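Side-chain contacts in putative isocitrate dehydrogenase, NAD-dependent (Methylococcus capsulatus, PDB 6LKY), which probably catalyses the NAD-dependent oxidation of isocitrate, binding NAD and, as its family suggests, a magnesium ion: residues T35-G39 and M40-E44; Y77-V80 and N81-L84; T146-G149 and S150-I153. The protein carries 1 engineered substitution. All blocks are in the same frame, centred on the assembly; numbering follows the deposited sequence.

Contact 1 of 3, residues T35-G39 and M40-E44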
ATOM      1  N   THR A  35      20.868  18.619  22.190  1.00 33.62           N
ATOM      2  CA  THR A  35      20.108  17.421  22.516  1.00 33.71           C
ATOM      3  C   THR A  35      18.790  17.773  23.196  1.00 37.72           C
ATOM      4  O   THR A  35      18.766  18.501  24.195  1.00 39.86           O
ATOM      5  CB  THR A  35      20.937  16.500  23.407  1.00 33.07           C
ATOM      6  OG1 THR A  35      22.070  16.045  22.665  1.00 42.52           O
ATOM      7  CG2 THR A  35      20.116  15.285  23.846  1.00 35.07           C
ATOM      8  N   GLN A  36      17.693  17.239  22.651  1.00 34.03           N
ATOM      9  CA  GLN A  36      16.346  17.470  23.157  1.00 32.78           C
ATOM     10  C   GLN A  36      15.591  16.147  23.177  1.00 27.67           C
ATOM     11  O   GLN A  36      15.977  15.186  22.511  1.00 41.02           O
ATOM     12  CB  GLN A  36      15.597  18.493  22.295  1.00 29.78           C
ATOM     13  CG  GLN A  36      16.283  19.813  22.170  1.00 30.40           C
ATOM     14  CD  GLN A  36      16.217  20.610  23.449  1.00 39.73           C
ATOM     15  OE1 GLN A  36      15.422  20.307  24.340  1.00 32.41           O
ATOM     16  NE2 GLN A  36      17.053  21.640  23.546  1.00 33.64           N
ATOM     17  N   SER A  37      14.486  16.111  23.915  1.00 32.71           N
ATOM     18  CA  SER A  37      13.723  14.886  24.130  1.00 32.94           C
ATOM     19  C   SER A  37      12.345  14.972  23.474  1.00 33.42           C
ATOM     20  O   SER A  37      11.707  16.029  23.488  1.00 27.28           O
ATOM     21  CB  SER A  37      13.579  14.625  25.630  1.00 29.54           C
ATOM     22  OG  SER A  37      12.818  13.472  25.896  1.00 42.11           O
ATOM     23  N   ALA A  38      11.861  13.843  22.950  1.00 25.03           N
ATOM     24  CA  ALA A  38      10.538  13.792  22.331  1.00 26.54           C
ATOM     25  C   ALA A  38      10.030  12.361  22.367  1.00 27.16           C
ATOM     26  O   ALA A  38      10.797  11.417  22.576  1.00 27.76           O
ATOM     27  CB  ALA A  38      10.574  14.314  20.882  1.00 21.86           C
ATOM     28  N   GLY A  39       8.719  12.207  22.144  1.00 25.35           N
ATOM     29  CA  GLY A  39       8.123  10.883  22.077  1.00 19.97           C
ATOM     30  C   GLY A  39       7.996  10.248  23.454  1.00 21.58           C
ATOM     31  O   GLY A  39       7.890  10.932  24.475  1.00 22.78           O
ATOM     32  N   MET A  40       8.026   8.912  23.474  1.00 24.58           N
ATOM     33  CA  MET A  40       7.796   8.184  24.721  1.00 29.41           C
ATOM     34  C   MET A  40       8.873   8.502  25.752  1.00 31.68           C
ATOM     35  O   MET A  40       8.576   8.661  26.947  1.00 30.35           O
ATOM     36  CB  MET A  40       7.735   6.677  24.448  1.00 27.93           C
ATOM     37  CG  MET A  40       7.104   5.828  25.565  1.00 35.67           C
ATOM     38  SD  MET A  40       5.394   6.272  26.014  1.00 48.29           S
ATOM     39  CE  MET A  40       4.476   5.641  24.601  1.00 42.60           C
ATOM     40  N   ALA A  41      10.118   8.663  25.300  1.00 27.01           N
ATOM     41  CA  ALA A  41      11.177   9.048  26.221  1.00 29.48           C
ATOM     42  C   ALA A  41      10.800  10.323  26.960  1.00 28.88           C
ATOM     43  O   ALA A  41      10.897  10.383  28.196  1.00 29.88           O
ATOM     44  CB  ALA A  41      12.501   9.216  25.464  1.00 24.37           C
ATOM     45  N   ALA A  42      10.255  11.312  26.233  1.00 24.68           N
ATOM     46  CA  ALA A  42       9.891  12.561  26.891  1.00 29.47           C
ATOM     47  C   ALA A  42       8.711  12.356  27.833  1.00 30.73           C
ATOM     48  O   ALA A  42       8.696  12.904  28.948  1.00 32.23           O
ATOM     49  CB  ALA A  42       9.594  13.644  25.849  1.00 26.47           C
ATOM     50  N   VAL A  43       7.764  11.494  27.452  1.00 26.03           N
ATOM     51  CA  VAL A  43       6.668  11.184  28.362  1.00 26.51           C
ATOM     52  C   VAL A  43       7.218  10.615  29.660  1.00 33.66           C
ATOM     53  O   VAL A  43       6.768  10.972  30.754  1.00 31.50           O
ATOM     54  CB  VAL A  43       5.665  10.210  27.717  1.00 30.13           C
ATOM     55  CG1 VAL A  43       4.719   9.638  28.792  1.00 26.90           C
ATOM     56  CG2 VAL A  43       4.857  10.908  26.628  1.00 25.11           C
ATOM     57  N   GLU A  44       8.206   9.724  29.558  1.00 29.14           N
ATOM     58  CA  GLU A  44       8.718   9.095  30.767  1.00 35.02           C
ATOM     59  C   GLU A  44       9.539  10.075  31.587  1.00 34.97           C
ATOM     60  O   GLU A  44       9.544   9.992  32.821  1.00 36.18           O
ATOM     61  CB  GLU A  44       9.524   7.852  30.407  1.00 35.09           C
ATOM     62  CG  GLU A  44       8.629   6.680  30.012  1.00 37.98           C
ATOM     63  CD  GLU A  44       9.393   5.546  29.354  1.00 56.45           C
ATOM     64  OE1 GLU A  44      10.592   5.733  29.031  1.00 51.01           O
ATOM     65  OE2 GLU A  44       8.785   4.469  29.155  1.00 57.33           O
TER
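Gly39 O receives the backbone N-H of Val43 in an i to i+4 backbone bond near the start of the helix, 3.0 Å from Gly39 O to Val43 N. The donor lies in the carbonyl plane, and the N-H...O angle of 158° makes the bond fairly straight. Two methyl groups also come near this oxygen: Ala42 CB stands 3.5 Å from Gly39 O, and Val43 CG2 is 3.7 Å from it. Gly39 has a positive phi of 75°, and a beta carbon there would run into Met40 N, so the turn from loop into helix suits a residue without a side chain. This is a strand-loop-helix connection of the isocitrate/isopropylmalate dehydrogenase fold, leading from strand 31-35 into the first helical turn. Two N-H groups of that turn are taken up from outside: Asp10 OD2 accepts from Met40 N and Asp10 OD1 from Ala41 N. Ser37 packs against the turn without capping it. With OG anti to its own nitrogen (chi1 178°), the hydroxyl is laid against the Ala42 methyl, 3.2 Å from Ser37 OG to Ala42 CB, and its line to Ala42 N is too poorly angled for a hydrogen bond. The same methyl also meets the loop backbone, 3.6 Å from Ala42 CB to Ala38 CA, while the Ala38 methyl turns away from the helix to rest on Leu69, an NAD-binding residue, and on Ile7.

Contact 2 of 3, residues Y77-V80 and N81-L84. With NAD (nicotinamide-adenine-dinucleotide), chain C; CIT (citric acid), chain E.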
ATOM      1  N   TYR A  77      -1.393   9.916  22.953  1.00 22.22           N
ATOM      2  CA  TYR A  77      -1.049  11.178  22.312  1.00 27.11           C
ATOM      3  C   TYR A  77      -0.947  11.019  20.791  1.00 24.11           C
ATOM      4  O   TYR A  77      -0.653   9.932  20.274  1.00 20.38           O
ATOM      5  CB  TYR A  77       0.264  11.726  22.891  1.00 20.48           C
ATOM      6  CG  TYR A  77       1.471  10.811  22.782  1.00 25.78           C
ATOM      7  CD1 TYR A  77       2.237  10.780  21.622  1.00 26.63           C
ATOM      8  CD2 TYR A  77       1.872  10.004  23.852  1.00 22.36           C
ATOM      9  CE1 TYR A  77       3.357   9.956  21.511  1.00 25.28           C
ATOM     10  CE2 TYR A  77       3.004   9.169  23.751  1.00 24.05           C
ATOM     11  CZ  TYR A  77       3.739   9.153  22.578  1.00 26.60           C
ATOM     12  OH  TYR A  77       4.861   8.345  22.453  1.00 22.95           O
ATOM     13  N   ARG A  78      -1.233  12.105  20.075  0.62 22.03           N
ATOM     14  CA  ARG A  78      -1.042  12.122  18.632  0.62 24.23           C
ATOM     15  C   ARG A  78       0.445  12.025  18.307  0.62 23.93           C
ATOM     16  O   ARG A  78       1.300  12.465  19.080  0.62 22.19           O
ATOM     17  CB  ARG A  78      -1.627  13.400  18.014  0.62 25.23           C
ATOM     18  CG  ARG A  78      -3.130  13.585  18.200  0.62 29.28           C
ATOM     19  CD  ARG A  78      -3.939  13.077  16.992  0.62 24.93           C
ATOM     20  NE  ARG A  78      -5.280  12.665  17.386  0.62 21.49           N
ATOM     21  CZ  ARG A  78      -6.072  11.888  16.652  0.62 30.19           C
ATOM     22  NH1 ARG A  78      -7.277  11.549  17.089  0.62 19.09           N
ATOM     23  NH2 ARG A  78      -5.663  11.453  15.470  0.62 29.70           N
ATOM     24  N   SER A  79       0.746  11.430  17.153  1.00 22.40           N
ATOM     25  CA  SER A  79       2.123  11.264  16.692  1.00 21.89           C
ATOM     26  C   SER A  79       2.922  12.553  16.841  1.00 21.65           C
ATOM     27  O   SER A  79       2.546  13.597  16.299  1.00 18.92           O
ATOM     28  CB  SER A  79       2.129  10.827  15.221  1.00 19.96           C
ATOM     29  OG  SER A  79       3.447  10.866  14.679  1.00 22.10           O
ATOM     30  N   VAL A  80       4.038  12.468  17.568  1.00 20.70           N
ATOM     31  CA  VAL A  80       4.950  13.602  17.645  1.00 25.72           C
ATOM     32  C   VAL A  80       5.628  13.841  16.298  1.00 24.66           C
ATOM     33  O   VAL A  80       5.959  14.984  15.956  1.00 23.85           O
ATOM     34  CB  VAL A  80       5.973  13.370  18.777  1.00 25.26           C
ATOM     35  CG1 VAL A  80       6.932  14.562  18.890  1.00 20.87           C
ATOM     36  CG2 VAL A  80       5.242  13.126  20.102  1.00 19.31           C
ATOM     37  N   ASN A  81       5.843  12.792  15.507  1.00 20.98           N
ATOM     38  CA  ASN A  81       6.403  12.991  14.171  1.00 22.28           C
ATOM     39  C   ASN A  81       5.516  13.909  13.351  1.00 28.39           C
ATOM     40  O   ASN A  81       5.985  14.882  12.730  1.00 25.11           O
ATOM     41  CB  ASN A  81       6.579  11.641  13.478  1.00 22.57           C
ATOM     42  CG  ASN A  81       7.437  10.687  14.296  1.00 37.22           C
ATOM     43  OD1 ASN A  81       8.597  10.989  14.586  1.00 30.95           O
ATOM     44  ND2 ASN A  81       6.860   9.554  14.711  1.00 24.69           N
ATOM     45  N   VAL A  82       4.209  13.644  13.398  1.00 23.91           N
ATOM     46  CA  VAL A  82       3.257  14.419  12.623  1.00 26.29           C
ATOM     47  C   VAL A  82       3.137  15.824  13.183  1.00 25.19           C
ATOM     48  O   VAL A  82       3.084  16.807  12.423  1.00 25.28           O
ATOM     49  CB  VAL A  82       1.907  13.686  12.591  1.00 24.20           C
ATOM     50  CG1 VAL A  82       0.813  14.603  12.043  1.00 20.88           C
ATOM     51  CG2 VAL A  82       2.054  12.393  11.773  1.00 22.07           C
ATOM     52  N   THR A  83       3.066  15.940  14.518  1.00 22.74           N
ATOM     53  CA  THR A  83       3.002  17.253  15.153  1.00 19.54           C
ATOM     54  C   THR A  83       4.205  18.108  14.770  1.00 27.67           C
ATOM     55  O   THR A  83       4.054  19.292  14.459  1.00 24.32           O
ATOM     56  CB  THR A  83       2.913  17.115  16.668  1.00 24.96           C
ATOM     57  OG1 THR A  83       1.678  16.484  17.021  1.00 27.48           O
ATOM     58  CG2 THR A  83       2.975  18.479  17.329  1.00 20.85           C
ATOM     59  N   LEU A  84       5.409  17.529  14.799  1.00 24.64           N
ATOM     60  CA  LEU A  84       6.603  18.266  14.383  1.00 29.47           C
ATOM     61  C   LEU A  84       6.484  18.723  12.930  1.00 30.80           C
ATOM     62  O   LEU A  84       6.691  19.904  12.624  1.00 28.42           O
ATOM     63  CB  LEU A  84       7.847  17.390  14.574  1.00 26.93           C
ATOM     64  CG  LEU A  84       8.847  17.604  15.724  1.00 33.53           C
ATOM     65  CD1 LEU A  84       8.418  18.649  16.740  1.00 33.62           C
ATOM     66  CD2 LEU A  84       9.130  16.292  16.406  1.00 29.29           C
TER
HETATM   67  PA  NAD C 501       8.858  -0.480  12.894  1.00 28.31           P
HETATM   68  O1A NAD C 501       9.269   0.053  14.245  1.00 26.13           O
HETATM   69  O2A NAD C 501       9.512   0.294  11.791  1.00 28.02           O
HETATM   70  O5B NAD C 501       9.185  -2.045  12.826  1.00 27.75           O
HETATM   71  C5B NAD C 501       8.791  -2.773  11.666  1.00 29.52           C
HETATM   72  C4B NAD C 501       9.725  -3.954  11.489  1.00 34.17           C
HETATM   73  O4B NAD C 501      10.960  -3.436  10.955  1.00 29.16           O
HETATM   74  C3B NAD C 501      10.012  -4.598  12.839  1.00 27.47           C
HETATM   75  O3B NAD C 501      10.042  -6.013  12.723  1.00 35.01           O
HETATM   76  C2B NAD C 501      11.386  -4.055  13.198  1.00 32.21           C
HETATM   77  O2B NAD C 501      12.163  -4.926  14.035  1.00 34.14           O
HETATM   78  C1B NAD C 501      12.023  -3.774  11.845  1.00 25.05           C
HETATM   79  N9A NAD C 501      12.935  -2.670  12.108  1.00 29.08           N
HETATM   80  C8A NAD C 501      12.570  -1.305  11.684  1.00 28.48           C
HETATM   81  N7A NAD C 501      13.860  -0.643  11.958  1.00 25.48           N
HETATM   82  C5A NAD C 501      14.822  -1.509  11.285  1.00 32.06           C
HETATM   83  C6A NAD C 501      16.183  -1.447  11.955  1.00 25.57           C
HETATM   84  N6A NAD C 501      16.816  -0.159  11.628  1.00 25.00           N
HETATM   85  N1A NAD C 501      16.992  -2.545  11.405  1.00 28.51           N
HETATM   86  C2A NAD C 501      16.467  -3.893  11.699  1.00 30.51           C
HETATM   87  N3A NAD C 501      15.116  -3.837  12.264  1.00 33.03           N
HETATM   88  C4A NAD C 501      14.273  -2.892  11.536  1.00 32.69           C
HETATM   89  O3  NAD C 501       7.276  -0.323  12.672  1.00 25.92           O
HETATM   90  PN  NAD C 501       6.131  -0.695  13.721  1.00 22.18           P
HETATM   91  O1N NAD C 501       6.459  -1.866  14.591  1.00 21.93           O
HETATM   92  O2N NAD C 501       4.883  -0.928  12.885  1.00 26.91           O
HETATM   93  O5D NAD C 501       5.933   0.600  14.654  1.00 23.39           O
HETATM   94  C5D NAD C 501       6.673   0.735  15.878  1.00 22.79           C
HETATM   95  C4D NAD C 501       6.537   2.161  16.395  1.00 24.53           C
HETATM   96  O4D NAD C 501       7.313   3.081  15.607  1.00 23.45           O
HETATM   97  C3D NAD C 501       5.082   2.631  16.349  1.00 24.28           C
HETATM   98  O3D NAD C 501       4.788   3.243  17.602  1.00 22.16           O
HETATM   99  C2D NAD C 501       5.084   3.665  15.238  1.00 22.63           C
HETATM  100  O2D NAD C 501       4.145   4.722  15.425  1.00 21.40           O
HETATM  101  C1D NAD C 501       6.499   4.224  15.290  1.00 25.10           C
HETATM  102  N1N NAD C 501       6.786   4.906  14.002  1.00 26.09           N
HETATM  103  C2N NAD C 501       7.925   5.812  14.057  1.00 24.77           C
HETATM  104  C3N NAD C 501       7.923   6.562  12.745  1.00 29.98           C
HETATM  105  C7N NAD C 501       8.743   7.856  12.776  1.00 28.19           C
HETATM  106  O7N NAD C 501       9.423   8.090  11.550  1.00 38.03           O
HETATM  107  N7N NAD C 501       9.634   7.896  13.934  1.00 17.60           N
HETATM  108  C4N NAD C 501       8.196   5.681  11.536  1.00 24.63           C
HETATM  109  C5N NAD C 501       7.359   4.418  11.545  1.00 24.98           C
HETATM  110  C6N NAD C 501       6.812   3.930  12.890  1.00 24.58           C
HETATM  111  C1  CIT E 503       6.398   7.835   9.503  1.00 44.27           C
HETATM  112  O1  CIT E 503       7.340   8.593   9.205  1.00 48.69           O
HETATM  113  O2  CIT E 503       6.089   6.923   8.700  1.00 45.19           O
HETATM  114  C2  CIT E 503       5.650   8.043  10.805  1.00 35.71           C
HETATM  115  C3  CIT E 503       4.220   7.531  10.731  1.00 35.84           C
HETATM  116  O7  CIT E 503       4.235   6.092  10.698  1.00 43.23           O
HETATM  117  C4  CIT E 503       3.376   8.007  11.898  1.00 45.10           C
HETATM  118  C5  CIT E 503       4.008   7.684  13.221  1.00 36.38           C
HETATM  119  O3  CIT E 503       4.246   8.608  14.019  1.00 31.94           O
HETATM  120  O4  CIT E 503       4.272   6.500  13.533  1.00 39.44           O
HETATM  121  C6  CIT E 503       3.538   8.034   9.482  1.00 40.53           C
HETATM  122  O5  CIT E 503       3.959   9.091   8.954  1.00 38.03           O
HETATM  123  O6  CIT E 503       2.568   7.401   8.994  1.00 38.56           O
HETATM  124  O   HOH W   1       2.091  15.308  19.926  1.00 33.76           O
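Ser79 and Val82 meet at the crowded, ligand-facing side of this turn, where Ser79 OG accepts the N-H of Val82 at 3.2 Å from OG to N, with an N-H...O angle of 160°. Placing OG anti to the serine nitrogen (chi1 171°) brings it over the helix start, and the same hydroxyl donates to O3 of the bound citrate in a very short bond. Asn81 ND2 approaches that oxygen too, 2.9 Å from ND2 to citrate O3 and nearly straight at 168°, while its amide lies against the NAD carboxamide, 3.2 Å from Asn81 ND2 to NAD C7N. Ser79 is thus the N-cap of helix 80-87, and the positive end of the helix dipole probably favours a bound carboxylate here; the citrate likely occupies the substrate pocket, as in relatives of this family. Asn81 OD1 is bonded to Lys66 NZ, so replacing the asparagine with an alanine would probably leave Lys66 NZ without this acceptor and citrate O3 with Ser79 OG but without the amide donor. On the apolar face of the turn, Val80 and Leu84 lie side by side, 3.7 Å from Val80 CG1 to Leu84 CD2, and Val80 also packs on Pro49 and Leu69. The other side is looser and wetter: a water spans from Arg78 O, to which it donates, to Thr83 OG1, 3.2 Å from the water.

Contact 3 of 3, residues T146-G149 and S150-I153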
ATOM      1  N   THR A 146      -6.266  20.547   0.704  1.00 26.16           N
ATOM      2  CA  THR A 146      -6.407  21.953   0.343  1.00 27.12           C
ATOM      3  C   THR A 146      -5.750  22.201  -1.007  1.00 25.31           C
ATOM      4  O   THR A 146      -4.817  21.489  -1.404  1.00 21.19           O
ATOM      5  CB  THR A 146      -5.762  22.901   1.371  1.00 22.17           C
ATOM      6  OG1 THR A 146      -4.364  22.620   1.453  1.00 25.44           O
ATOM      7  CG2 THR A 146      -6.400  22.770   2.748  1.00 21.09           C
ATOM      8  N   ARG A 147      -6.258  23.215  -1.717  1.00 25.68           N
ATOM      9  CA  ARG A 147      -5.620  23.643  -2.961  1.00 26.37           C
ATOM     10  C   ARG A 147      -4.153  24.016  -2.740  1.00 26.38           C
ATOM     11  O   ARG A 147      -3.276  23.612  -3.514  1.00 25.41           O
ATOM     12  CB  ARG A 147      -6.396  24.814  -3.579  1.00 26.94           C
ATOM     13  CG  ARG A 147      -5.797  25.349  -4.891  1.00 33.32           C
ATOM     14  CD  ARG A 147      -6.710  26.403  -5.566  1.00 33.33           C
ATOM     15  NE  ARG A 147      -8.015  25.863  -5.950  1.00 30.65           N
ATOM     16  CZ  ARG A 147      -8.222  25.092  -7.018  1.00 32.64           C
ATOM     17  NH1 ARG A 147      -7.214  24.775  -7.820  1.00 32.33           N
ATOM     18  NH2 ARG A 147      -9.438  24.640  -7.295  1.00 42.59           N
ATOM     19  N   LYS A 148      -3.848  24.760  -1.673  1.00 26.98           N
ATOM     20  CA  LYS A 148      -2.485  25.270  -1.606  1.00 30.08           C
ATOM     21  C   LYS A 148      -1.513  24.199  -1.121  1.00 31.86           C
ATOM     22  O   LYS A 148      -0.367  24.157  -1.596  1.00 34.02           O
ATOM     23  CB  LYS A 148      -2.393  26.516  -0.710  1.00 38.85           C
ATOM     24  CG  LYS A 148      -3.462  27.591  -0.940  1.00 41.51           C
ATOM     25  CD  LYS A 148      -3.125  28.550  -2.095  1.00 60.27           C
ATOM     26  CE  LYS A 148      -3.606  28.008  -3.461  1.00 49.03           C
ATOM     27  NZ  LYS A 148      -3.587  29.042  -4.556  1.00 59.83           N
ATOM     28  N   GLY A 149      -1.969  23.275  -0.260  1.00 25.98           N
ATOM     29  CA  GLY A 149      -1.137  22.131   0.100  1.00 25.93           C
ATOM     30  C   GLY A 149      -0.776  21.269  -1.094  1.00 24.36           C
ATOM     31  O   GLY A 149       0.386  20.865  -1.261  1.00 28.25           O
ATOM     32  N   SER A 150      -1.758  21.009  -1.964  1.00 28.96           N
ATOM     33  CA  SER A 150      -1.501  20.213  -3.162  1.00 31.05           C
ATOM     34  C   SER A 150      -0.552  20.930  -4.113  1.00 27.45           C
ATOM     35  O   SER A 150       0.378  20.321  -4.661  1.00 29.42           O
ATOM     36  CB  SER A 150      -2.819  19.897  -3.870  1.00 23.19           C
ATOM     37  OG  SER A 150      -3.755  19.382  -2.958  1.00 29.82           O
ATOM     38  N   GLU A 151      -0.808  22.218  -4.356  1.00 27.32           N
ATOM     39  CA  GLU A 151       0.049  23.007  -5.234  1.00 34.94           C
ATOM     40  C   GLU A 151       1.497  22.949  -4.783  1.00 32.21           C
ATOM     41  O   GLU A 151       2.408  22.712  -5.589  1.00 28.11           O
ATOM     42  CB  GLU A 151      -0.428  24.460  -5.277  1.00 26.68           C
ATOM     43  CG  GLU A 151      -1.607  24.692  -6.202  1.00 34.81           C
ATOM     44  CD  GLU A 151      -2.200  26.072  -6.014  1.00 41.90           C
ATOM     45  OE1 GLU A 151      -1.596  26.848  -5.246  1.00 50.77           O
ATOM     46  OE2 GLU A 151      -3.263  26.377  -6.614  1.00 39.83           O
ATOM     47  N   ARG A 152       1.734  23.168  -3.491  1.00 25.37           N
ATOM     48  CA  ARG A 152       3.121  23.259  -3.063  1.00 24.68           C
ATOM     49  C   ARG A 152       3.809  21.896  -3.104  1.00 29.85           C
ATOM     50  O   ARG A 152       4.975  21.816  -3.516  1.00 25.18           O
ATOM     51  CB  ARG A 152       3.213  23.915  -1.679  1.00 32.07           C
ATOM     52  CG  ARG A 152       2.569  23.160  -0.519  1.00 30.19           C
ATOM     53  CD  ARG A 152       2.758  23.939   0.794  1.00 30.34           C
ATOM     54  NE  ARG A 152       2.124  23.270   1.929  1.00 27.81           N
ATOM     55  CZ  ARG A 152       2.086  23.768   3.161  1.00 34.25           C
ATOM     56  NH1 ARG A 152       2.646  24.941   3.422  1.00 28.94           N
ATOM     57  NH2 ARG A 152       1.501  23.084   4.140  1.00 28.65           N
ATOM     58  N   ILE A 153       3.107  20.801  -2.752  1.00 24.72           N
ATOM     59  CA  ILE A 153       3.799  19.507  -2.810  1.00 24.43           C
ATOM     60  C   ILE A 153       4.067  19.091  -4.259  1.00 19.16           C
ATOM     61  O   ILE A 153       5.129  18.525  -4.570  1.00 22.33           O
ATOM     62  CB  ILE A 153       3.053  18.405  -2.015  1.00 25.23           C
ATOM     63  CG1 ILE A 153       3.974  17.190  -1.816  1.00 19.14           C
ATOM     64  CG2 ILE A 153       1.771  17.931  -2.707  1.00 21.32           C
ATOM     65  CD1 ILE A 153       5.217  17.488  -0.969  1.00 22.05           C
TER
HETATM   66  O   HOH W   2      -4.761  25.291  -8.166  1.00 37.77           O
HETATM   67  O   HOH W   3       1.624  20.494   1.232  1.00 26.50           O
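Thr146 and Ser150 open the N-terminal turn of helix 147-163, a local helix-start contact where strand 135-146 hands over to the helix. Thr146 is the N-cap: its OG1 accepts from Gly149 N at 3.0 Å and is also held by Glu120. At Gly149 a beta carbon would clash with that hydroxyl. The threonine backbone pairs in an antiparallel ladder with a strand of the second subunit, so the cap sits where the sheet crosses the dimer interface. Thr146 O is gripped twice by one residue. Ser150 OG donates to Thr146 O at 2.8 Å, and Ser150 N reaches the same Thr146 O at 3.1 Å, the two donors coming from opposite faces of the carbonyl plane. On the outer side Glu151 lies alongside Lys148, whose chain folds back at chi2 and chi3 (-83° and 87°) to set NZ 3.0 Å from Glu151 OE1 in a salt bridge; the bond from Lys148 NZ to Glu151 OE2 is weak. Arg147 crosses the same carboxylate, its CG 3.2 Å from Glu151 OE2, the guanidinium and carboxylate planes 53° apart. Its NE is spent on Lys136 O of the second subunit. Ser150 and Ile153 face inward onto Phe185 of helix 181-193. Arg152 runs out extended, and a water in the plane of its guanidinium, at the edge, takes the N-H of Arg152 NE while donating to Gly149 O, 2.8 Å from the water.

How the contacts relate
All three contacts lie at the starts of helices, each entered from a loop or strand, yet their chemistry follows their place. Contact 2 is the buried one, facing NAD and citrate, with polar side chains turned to the ligands; contacts 1 and 3 are only partly buried. In contact 1 the first N-H groups go to the carboxylate of Asp10, while contacts 2 and 3 have N-cap hydroxyls of their own, and contact 3 alone has a salt bridge between its own two segments. Contacts 1 and 2 touch: Tyr77 lies against Gly39, Met40 and Val43, with Val43 CG2 and Tyr77 CE2 3.8 Å apart. Contact 3 stands apart, about 10 Å from contact 2 by nearest atoms, though both meet the second subunit.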